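Local coordinates for receptor-like protein kinase ANXUR1 (Arabidopsis thaliana, PDB 6FIG), which is a malectin-like receptor kinase of plant reproduction, whose ectodomain probably senses signals outside the cell and whose intracellular kinase domain probably phosphorylates serine and threonine, at residues P246-I249 and Y250-A253; I235-N239 and M240-I244; T321-K324 and G325-M328. All coordinates share one frame; numbering follows the deposited sequence. Where two conformers were deposited one is given.

Overall arrangement
Along the chain the order is contact 2 (I235-I244), contact 1 (P246-A253) and contact 3 (T321-M328), all within the malectin-like region and on the same side of the chain's centre. The centres of contacts 1 and 2 lie about 12 Å apart, those of 1 and 3 also about 12 Å, those of 2 and 3 about 10 Å. Contact 2 lies in the loop after strand 225-228 and leads into helix 247-250 of contact 1, whose Y250 ring packs on P327 of contact 3. N236 N and G325 O, 2.9 Å apart, probably bond contact 2 to contact 3. A surface turn (contact 2) and a partly buried one (contact 3) thus pack beside a calcium-binding junction.

Contact 1: residues P246-I249 and Y250-A253; sequences PADI and YKTA. With CA (calcium ion), chain H.
One side of a calcium site in the malectin-like fold is built here, where the short, weakly bonded helix 247-250 runs into strand 252-255. I249 O binds the calcium ion at 2.5 Å, and T252 grips it twice, through its backbone O and through OG1, the latter at 2.4 Å. The hydroxyl reaches the metal because chi1 of 56° sets OG1 between the backbone N and the carbonyl carbon. A water bridges D248 O and T252 OG1, tying the helix to this ligand. The turn itself is loosely bonded: A247 O receives weak bonds from Y250 N and K251 N, the second at 3.2 Å. K251, extended beyond CG, runs past A247 O, and its CE comes 4.1 Å from A247 CB. Its NZ stays 4.2 Å from D248 OD1, too far for a salt bridge; a water that donates to OD1 and accepts from NZ joins the charges. I249 CG2 sits over one face of the Y250 ring, 4.3 Å above its plane. N192, V193 and N365 complete the metal site, while the Y250 hydroxyl bonds H285 ND1 of strand 278-287 and A253 pairs with L227 of strand 225-228.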
ATOM      1  N   PRO A 246      -4.002   3.253  13.538  1.00 21.31           N
ATOM      2  CA  PRO A 246      -3.084   2.148  13.690  1.00 22.59           C
ATOM      3  C   PRO A 246      -2.880   1.714  15.132  1.00 23.03           C
ATOM      4  O   PRO A 246      -3.122   2.478  16.091  1.00 22.79           O
ATOM      5  CB  PRO A 246      -1.772   2.695  13.101  1.00 23.15           C
ATOM      6  CG  PRO A 246      -1.869   4.150  13.286  1.00 22.11           C
ATOM      7  CD  PRO A 246      -3.319   4.486  13.133  1.00 20.72           C
ATOM      8  N   ALA A 247      -2.443   0.476  15.287  1.00 24.69           N
ATOM      9  CA  ALA A 247      -2.343  -0.133  16.620  1.00 25.60           C
ATOM     10  C   ALA A 247      -1.476   0.671  17.571  1.00 25.85           C
ATOM     11  O   ALA A 247      -1.777   0.762  18.771  1.00 24.79           O
ATOM     12  CB  ALA A 247      -1.830  -1.552  16.532  1.00 27.47           C
ATOM     13  N   ASP A 248      -0.419   1.284  17.046  1.00 27.02           N
ATOM     14  CA  ASP A 248       0.486   2.052  17.891  1.00 28.71           C
ATOM     15  C   ASP A 248      -0.157   3.246  18.583  1.00 27.06           C
ATOM     16  O   ASP A 248       0.301   3.608  19.676  1.00 28.43           O
ATOM     17  CB  ASP A 248       1.768   2.444  17.145  1.00 31.11           C
ATOM     18  CG  ASP A 248       2.824   1.308  17.141  1.00 34.77           C
ATOM     19  OD1 ASP A 248       2.707   0.291  17.871  1.00 38.32           O
ATOM     20  OD2 ASP A 248       3.812   1.420  16.407  1.00 37.75           O
ATOM     21  N   ILE A 249      -1.218   3.832  18.012  1.00 25.11           N
ATOM     22  CA  ILE A 249      -1.959   4.886  18.699  1.00 24.70           C
ATOM     23  C   ILE A 249      -2.480   4.360  20.037  1.00 24.56           C
ATOM     24  O   ILE A 249      -2.340   5.026  21.085  1.00 23.46           O
ATOM     25  CB  ILE A 249      -3.167   5.371  17.848  1.00 25.20           C
ATOM     26  CG1 ILE A 249      -2.655   6.129  16.619  1.00 26.76           C
ATOM     27  CG2 ILE A 249      -4.178   6.178  18.663  1.00 25.73           C
ATOM     28  CD1 ILE A 249      -1.942   7.420  16.929  1.00 28.28           C
ATOM     29  N   TYR A 250      -3.064   3.172  19.990  1.00 23.67           N
ATOM     30  CA  TYR A 250      -3.735   2.581  21.150  1.00 23.94           C
ATOM     31  C   TYR A 250      -2.766   2.026  22.186  1.00 24.95           C
ATOM     32  O   TYR A 250      -3.159   1.840  23.340  1.00 24.86           O
ATOM     33  CB  TYR A 250      -4.743   1.538  20.663  1.00 23.55           C
ATOM     34  CG  TYR A 250      -5.800   2.149  19.784  1.00 22.30           C
ATOM     35  CD1 TYR A 250      -6.700   3.074  20.289  1.00 21.54           C
ATOM     36  CD2 TYR A 250      -5.869   1.854  18.430  1.00 22.26           C
ATOM     37  CE1 TYR A 250      -7.663   3.648  19.493  1.00 20.94           C
ATOM     38  CE2 TYR A 250      -6.842   2.421  17.620  1.00 21.59           C
ATOM     39  CZ  TYR A 250      -7.707   3.349  18.140  1.00 21.16           C
ATOM     40  OH  TYR A 250      -8.674   3.925  17.356  1.00 21.12           O
ATOM     41  N   LYS A 251      -1.503   1.809  21.808  1.00 25.93           N
ATOM     42  CA  LYS A 251      -0.494   1.279  22.746  1.00 27.48           C
ATOM     43  C   LYS A 251       0.214   2.341  23.597  1.00 26.92           C
ATOM     44  O   LYS A 251       1.077   2.002  24.429  1.00 28.22           O
ATOM     45  CB  LYS A 251       0.553   0.441  21.991  1.00 30.12           C
ATOM     46  CG  LYS A 251      -0.038  -0.808  21.380  1.00 31.70           C
ATOM     47  CD  LYS A 251       0.972  -1.571  20.520  1.00 34.78           C
ATOM     48  CE  LYS A 251       0.278  -2.716  19.794  1.00 36.99           C
ATOM     49  NZ  LYS A 251       1.178  -3.466  18.854  1.00 40.19           N
ATOM     50  N   THR A 252      -0.109   3.616  23.386  1.00 25.02           N
ATOM     51  CA  THR A 252       0.389   4.680  24.234  1.00 25.18           C
ATOM     52  C   THR A 252      -0.745   5.600  24.638  1.00 23.80           C
ATOM     53  O   THR A 252      -1.714   5.776  23.905  1.00 22.06           O
ATOM     54  CB  THR A 252       1.472   5.528  23.562  1.00 26.31           C
ATOM     55  OG1 THR A 252       0.951   6.052  22.341  1.00 25.15           O
ATOM     56  CG2 THR A 252       2.744   4.697  23.304  1.00 28.22           C
ATOM     57  N   ALA A 253      -0.578   6.244  25.786  1.00 24.26           N
ATOM     58  CA  ALA A 253      -1.563   7.199  26.273  1.00 23.72           C
ATOM     59  C   ALA A 253      -0.909   8.269  27.131  1.00 24.45           C
ATOM     60  O   ALA A 253       0.210   8.101  27.641  1.00 26.18           O
ATOM     61  CB  ALA A 253      -2.651   6.470  27.072  1.00 23.52           C
TER
HETATM   62 CA    CA H 501      -1.226   7.060  21.925  1.00 30.68          CA
HETATM   63  O   HOH W   1       2.348   5.044  20.282  1.00 29.23           O
HETATM   64  O   HOH W   2       1.970  -1.886  16.772  1.00 44.86           O

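Contact 2: residues I235-N239 and M240-I244; sequences INYQN and MPVSI
Y237 and M240 are joined first by a backbone hydrogen bond: M240 N donates to Y237 O at 3.1 Å, closing a type II' beta turn. Q238 takes the first inner corner of the turn with positive phi (56°), and N239 takes the second. Water adds a second polar tie across the turn, donating to Q238 O and to M240 O, the latter at 2.6 Å. Beyond the turn, I244 N bonds back to P241 O, a link that curls the chain after the proline.

The apolar contacts gather round the Y237 ring. V242 CG1 lies over one face, 3.8 Å from the ring centroid and almost on the normal, in a CH-pi contact; the valine crosses the tyrosine at about a right angle. M240 comes to the ring obliquely with its terminal methyl, CE lying 3.7 Å from Y237 CD2. The methionine runs out with CG anti to the backbone N, then bends at chi3 (80°), which brings CE back to the ring.

P241 and V242 pack on D134 of the second subunit. The Y237 hydroxyl bonds A245 O, just before helix 247-250, and the ring touches A247 on that helix. M240 rests on Y250 there and on P327 and Y329 of strand 327-336.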
ATOM      1  N   ILE A 235      -3.602  -5.226  20.577  1.00 34.85           N
ATOM      2  CA  ILE A 235      -4.794  -4.412  20.434  1.00 32.23           C
ATOM      3  C   ILE A 235      -5.828  -5.282  19.737  1.00 31.99           C
ATOM      4  O   ILE A 235      -5.616  -5.739  18.610  1.00 33.14           O
ATOM      5  CB  ILE A 235      -4.529  -3.127  19.622  1.00 31.12           C
ATOM      6  CG1 ILE A 235      -3.375  -2.302  20.253  1.00 31.07           C
ATOM      7  CG2 ILE A 235      -5.811  -2.301  19.497  1.00 29.94           C
ATOM      8  CD1 ILE A 235      -3.579  -1.911  21.715  1.00 30.33           C
ATOM      9  N   ASN A 236      -6.953  -5.474  20.400  1.00 30.74           N
ATOM     10  CA  ASN A 236      -8.021  -6.333  19.938  1.00 31.34           C
ATOM     11  C   ASN A 236      -9.160  -5.518  19.318  1.00 29.57           C
ATOM     12  O   ASN A 236     -10.103  -5.118  19.990  1.00 28.76           O
ATOM     13  CB  ASN A 236      -8.522  -7.150  21.134  1.00 33.71           C
ATOM     14  CG  ASN A 236      -9.649  -8.074  20.779  1.00 35.85           C
ATOM     15  OD1 ASN A 236      -9.897  -8.343  19.605  1.00 38.44           O
ATOM     16  ND2 ASN A 236     -10.352  -8.575  21.817  1.00 38.05           N
ATOM     17  N   TYR A 237      -9.073  -5.272  18.016  1.00 28.96           N
ATOM     18  CA  TYR A 237     -10.025  -4.378  17.360  1.00 28.11           C
ATOM     19  C   TYR A 237     -11.501  -4.828  17.352  1.00 30.28           C
ATOM     20  O   TYR A 237     -12.381  -3.991  17.228  1.00 30.10           O
ATOM     21  CB  TYR A 237      -9.587  -4.101  15.907  1.00 27.18           C
ATOM     22  CG  TYR A 237      -8.460  -3.089  15.764  1.00 25.91           C
ATOM     23  CD1 TYR A 237      -7.142  -3.436  16.025  1.00 26.17           C
ATOM     24  CD2 TYR A 237      -8.713  -1.797  15.322  1.00 24.89           C
ATOM     25  CE1 TYR A 237      -6.117  -2.511  15.885  1.00 26.19           C
ATOM     26  CE2 TYR A 237      -7.688  -0.859  15.169  1.00 23.82           C
ATOM     27  CZ  TYR A 237      -6.388  -1.239  15.426  1.00 24.64           C
ATOM     28  OH  TYR A 237      -5.382  -0.320  15.265  1.00 26.04           O
ATOM     29  N   GLN A 238     -11.757  -6.133  17.409  1.00 33.73           N
ATOM     30  CA  GLN A 238     -13.127  -6.680  17.260  1.00 36.15           C
ATOM     31  C   GLN A 238     -13.759  -6.214  15.929  1.00 36.21           C
ATOM     32  O   GLN A 238     -13.185  -6.476  14.888  1.00 36.22           O
ATOM     33  CB  GLN A 238     -14.002  -6.368  18.485  1.00 37.36           C
ATOM     34  CG  GLN A 238     -13.535  -7.037  19.754  1.00 39.23           C
ATOM     35  CD  GLN A 238     -14.555  -6.903  20.895  1.00 40.98           C
ATOM     36  OE1 GLN A 238     -15.229  -5.867  21.043  1.00 43.10           O
ATOM     37  NE2 GLN A 238     -14.659  -7.945  21.706  1.00 43.47           N
ATOM     38  N   ASN A 239     -14.896  -5.507  15.945  1.00 37.59           N
ATOM     39  CA  ASN A 239     -15.520  -5.066  14.696  1.00 38.92           C
ATOM     40  C   ASN A 239     -15.214  -3.607  14.376  1.00 35.53           C
ATOM     41  O   ASN A 239     -15.734  -3.095  13.389  1.00 38.20           O
ATOM     42  CB  ASN A 239     -17.040  -5.294  14.687  1.00 41.90           C
ATOM     43  CG  ASN A 239     -17.417  -6.758  14.811  1.00 45.22           C
ATOM     44  OD1 ASN A 239     -16.853  -7.614  14.137  1.00 48.12           O
ATOM     45  ND2 ASN A 239     -18.389  -7.045  15.660  1.00 47.64           N
ATOM     46  N   MET A 240     -14.366  -2.939  15.159  1.00 32.39           N
ATOM     47  CA  MET A 240     -13.898  -1.605  14.750  1.00 30.58           C
ATOM     48  C   MET A 240     -12.908  -1.723  13.591  1.00 29.28           C
ATOM     49  O   MET A 240     -11.948  -2.497  13.677  1.00 28.42           O
ATOM     50  CB  MET A 240     -13.203  -0.863  15.876  1.00 29.38           C
ATOM     51  CG  MET A 240     -13.026   0.607  15.540  1.00 29.42           C
ATOM     52  SD  MET A 240     -12.169   1.593  16.763  1.00 28.21           S
ATOM     53  CE  MET A 240     -10.432   1.232  16.459  1.00 28.30           C
ATOM     54  N   PRO A 241     -13.114  -0.947  12.504  1.00 28.13           N
ATOM     55  CA  PRO A 241     -12.183  -1.064  11.392  1.00 27.70           C
ATOM     56  C   PRO A 241     -10.760  -0.671  11.760  1.00 25.45           C
ATOM     57  O   PRO A 241     -10.551   0.339  12.413  1.00 23.56           O
ATOM     58  CB  PRO A 241     -12.749  -0.081  10.342  1.00 27.92           C
ATOM     59  CG  PRO A 241     -14.207  -0.010  10.678  1.00 28.84           C
ATOM     60  CD  PRO A 241     -14.258  -0.074  12.170  1.00 28.56           C
ATOM     61  N   VAL A 242      -9.785  -1.463  11.309  1.00 25.63           N
ATOM     62  CA  VAL A 242      -8.385  -1.124  11.579  1.00 25.19           C
ATOM     63  C   VAL A 242      -7.981   0.186  10.920  1.00 24.04           C
ATOM     64  O   VAL A 242      -7.082   0.850  11.407  1.00 24.03           O
ATOM     65  CB  VAL A 242      -7.365  -2.257  11.222  1.00 27.11           C
ATOM     66  CG1 VAL A 242      -7.680  -3.516  12.018  1.00 28.37           C
ATOM     67  CG2 VAL A 242      -7.268  -2.513   9.755  1.00 28.96           C
ATOM     68  N   SER A 243      -8.672   0.581   9.836  1.00 23.63           N
ATOM     69  CA  SER A 243      -8.440   1.871   9.191  0.68 22.99           C
ATOM     70  C   SER A 243      -8.714   3.080  10.070  1.00 21.71           C
ATOM     71  O   SER A 243      -8.258   4.185   9.757  1.00 21.98           O
ATOM     72  CB  SER A 243      -9.289   2.035   7.918  0.68 22.94           C
ATOM     73  OG  SER A 243      -8.979   1.047   6.978  0.68 24.43           O
ATOM     74  N   ILE A 244      -9.462   2.907  11.179  1.00 21.50           N
ATOM     75  CA  ILE A 244      -9.731   4.029  12.059  1.00 20.92           C
ATOM     76  C   ILE A 244      -8.432   4.644  12.575  1.00 20.38           C
ATOM     77  O   ILE A 244      -8.258   5.850  12.544  1.00 20.84           O
ATOM     78  CB  ILE A 244     -10.678   3.629  13.218  1.00 21.07           C
ATOM     79  CG1 ILE A 244     -12.117   3.447  12.687  1.00 21.79           C
ATOM     80  CG2 ILE A 244     -10.623   4.605  14.356  1.00 20.96           C
ATOM     81  CD1 ILE A 244     -12.834   4.737  12.297  1.00 21.84           C
TER
HETATM   82  O   HOH W   3     -11.797  -4.935  12.722  1.00 43.54           O

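Contact 3: residues T321-K324 and G325-M328; sequences TGEK and GIPM
This is a local turn contact at the chain's reversal between helix 317-321 and strand 327-336, in which the last residue of the helix, T321, packs back on I326 and M328. T321 CB lies 3.9 Å from I326 CB, and its methyl CG2 stands 3.5 Å from I326 O. The same methyl lies against M328 CG and SD, 3.7 Å from SD; the methionine, bent at chi3, crosses the threonine at about a right angle. I326 also turns its CD1 to E323, 3.6 Å from that residue's CB; E323 crosses I326 at about a right angle, with OE1 also near CD1 (4.0 Å). With CG1 anti to the carbonyl carbon (chi1 -65°) and CD1 in turn extended, the isoleucine also brings CD1 close to T321 O.

The reversal itself is a type II beta turn from E323 to I326, with G325 at the third position and phi of 87°. Its closing bond, I326 N to E323 O, is long and weak at 3.4 Å, though nearly straight. A water reinforces it, donating both to E323 O and to I326 O. One step earlier G322, also with positive phi, takes the chain out of the helix, and E323 N makes a weak bond to T321 OG1. That hydroxyl also bonds I317 O, one helical turn back. Past the turn, M328 pairs through its backbone with F286 of strand 278-287.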
ATOM      1  N   THR A 321     -15.758  -0.276  26.524  1.00 24.91           N
ATOM      2  CA  THR A 321     -15.273  -1.374  25.649  1.00 25.55           C
ATOM      3  C   THR A 321     -15.575  -2.772  26.156  1.00 27.56           C
ATOM      4  O   THR A 321     -15.637  -3.718  25.360  1.00 29.43           O
ATOM      5  CB  THR A 321     -13.763  -1.286  25.410  1.00 24.74           C
ATOM      6  OG1 THR A 321     -13.073  -1.509  26.641  1.00 25.17           O
ATOM      7  CG2 THR A 321     -13.391   0.055  24.862  1.00 23.79           C
ATOM      8  N   GLY A 322     -15.704  -2.919  27.468  1.00 27.68           N
ATOM      9  CA  GLY A 322     -15.913  -4.206  28.101  1.00 28.93           C
ATOM     10  C   GLY A 322     -14.645  -4.962  28.452  1.00 29.79           C
ATOM     11  O   GLY A 322     -14.726  -5.905  29.206  1.00 31.38           O
ATOM     12  N   GLU A 323     -13.475  -4.572  27.941  1.00 29.50           N
ATOM     13  CA  GLU A 323     -12.254  -5.337  28.180  1.00 31.48           C
ATOM     14  C   GLU A 323     -10.990  -4.529  27.921  1.00 30.05           C
ATOM     15  O   GLU A 323     -10.923  -3.694  27.012  1.00 28.26           O
ATOM     16  CB  GLU A 323     -12.215  -6.608  27.300  1.00 34.62           C
ATOM     17  CG  GLU A 323     -11.253  -7.694  27.787  1.00 37.97           C
ATOM     18  CD  GLU A 323     -11.151  -8.901  26.858  1.00 41.90           C
ATOM     19  OE1 GLU A 323     -11.930  -9.036  25.883  1.00 43.53           O
ATOM     20  OE2 GLU A 323     -10.247  -9.724  27.099  1.00 46.47           O
ATOM     21  N   LYS A 324      -9.973  -4.820  28.720  1.00 29.97           N
ATOM     22  CA  LYS A 324      -8.615  -4.357  28.464  1.00 30.07           C
ATOM     23  C   LYS A 324      -8.192  -4.722  27.048  1.00 29.13           C
ATOM     24  O   LYS A 324      -8.451  -5.830  26.580  1.00 29.99           O
ATOM     25  CB  LYS A 324      -7.675  -5.039  29.462  1.00 32.16           C
ATOM     26  CG  LYS A 324      -6.237  -4.571  29.467  1.00 33.83           C
ATOM     27  CD  LYS A 324      -5.442  -5.514  30.352  1.00 37.05           C
ATOM     28  CE  LYS A 324      -4.149  -4.901  30.824  1.00 38.93           C
ATOM     29  NZ  LYS A 324      -3.560  -5.798  31.856  1.00 41.34           N
ATOM     30  N   GLY A 325      -7.547  -3.782  26.370  1.00 28.02           N
ATOM     31  CA  GLY A 325      -6.982  -4.027  25.052  1.00 28.18           C
ATOM     32  C   GLY A 325      -7.906  -3.809  23.874  1.00 27.67           C
ATOM     33  O   GLY A 325      -7.438  -3.886  22.746  1.00 28.67           O
ATOM     34  N   ILE A 326      -9.181  -3.507  24.099  1.00 26.04           N
ATOM     35  CA  ILE A 326     -10.110  -3.204  22.989  1.00 25.87           C
ATOM     36  C   ILE A 326     -10.058  -1.699  22.727  1.00 24.43           C
ATOM     37  O   ILE A 326     -10.302  -0.906  23.641  1.00 24.01           O
ATOM     38  CB  ILE A 326     -11.556  -3.661  23.299  1.00 26.14           C
ATOM     39  CG1 ILE A 326     -11.619  -5.187  23.419  1.00 28.29           C
ATOM     40  CG2 ILE A 326     -12.542  -3.177  22.246  1.00 25.93           C
ATOM     41  CD1 ILE A 326     -12.948  -5.737  23.878  1.00 29.59           C
ATOM     42  N   PRO A 327      -9.733  -1.291  21.485  1.00 23.45           N
ATOM     43  CA  PRO A 327      -9.676   0.112  21.140  1.00 22.75           C
ATOM     44  C   PRO A 327     -11.071   0.639  20.809  1.00 22.20           C
ATOM     45  O   PRO A 327     -11.981  -0.124  20.471  1.00 23.33           O
ATOM     46  CB  PRO A 327      -8.797   0.122  19.885  1.00 22.73           C
ATOM     47  CG  PRO A 327      -9.153  -1.163  19.211  1.00 23.59           C
ATOM     48  CD  PRO A 327      -9.416  -2.148  20.325  1.00 24.70           C
ATOM     49  N   MET A 328     -11.216   1.954  20.874  1.00 21.18           N
ATOM     50  CA  MET A 328     -12.465   2.609  20.512  1.00 21.67           C
ATOM     51  C   MET A 328     -12.194   4.063  20.238  1.00 20.34           C
ATOM     52  O   MET A 328     -11.110   4.591  20.510  1.00 19.93           O
ATOM     53  CB  MET A 328     -13.479   2.506  21.656  1.00 22.65           C
ATOM     54  CG  MET A 328     -12.981   3.169  22.922  1.00 22.95           C
ATOM     55  SD  MET A 328     -14.262   3.528  24.151  1.00 25.04           S
ATOM     56  CE  MET A 328     -15.122   4.872  23.354  1.00 24.83           C
TER
HETATM   57  O   HOH W   4     -10.118  -1.009  26.313  1.00 24.80           O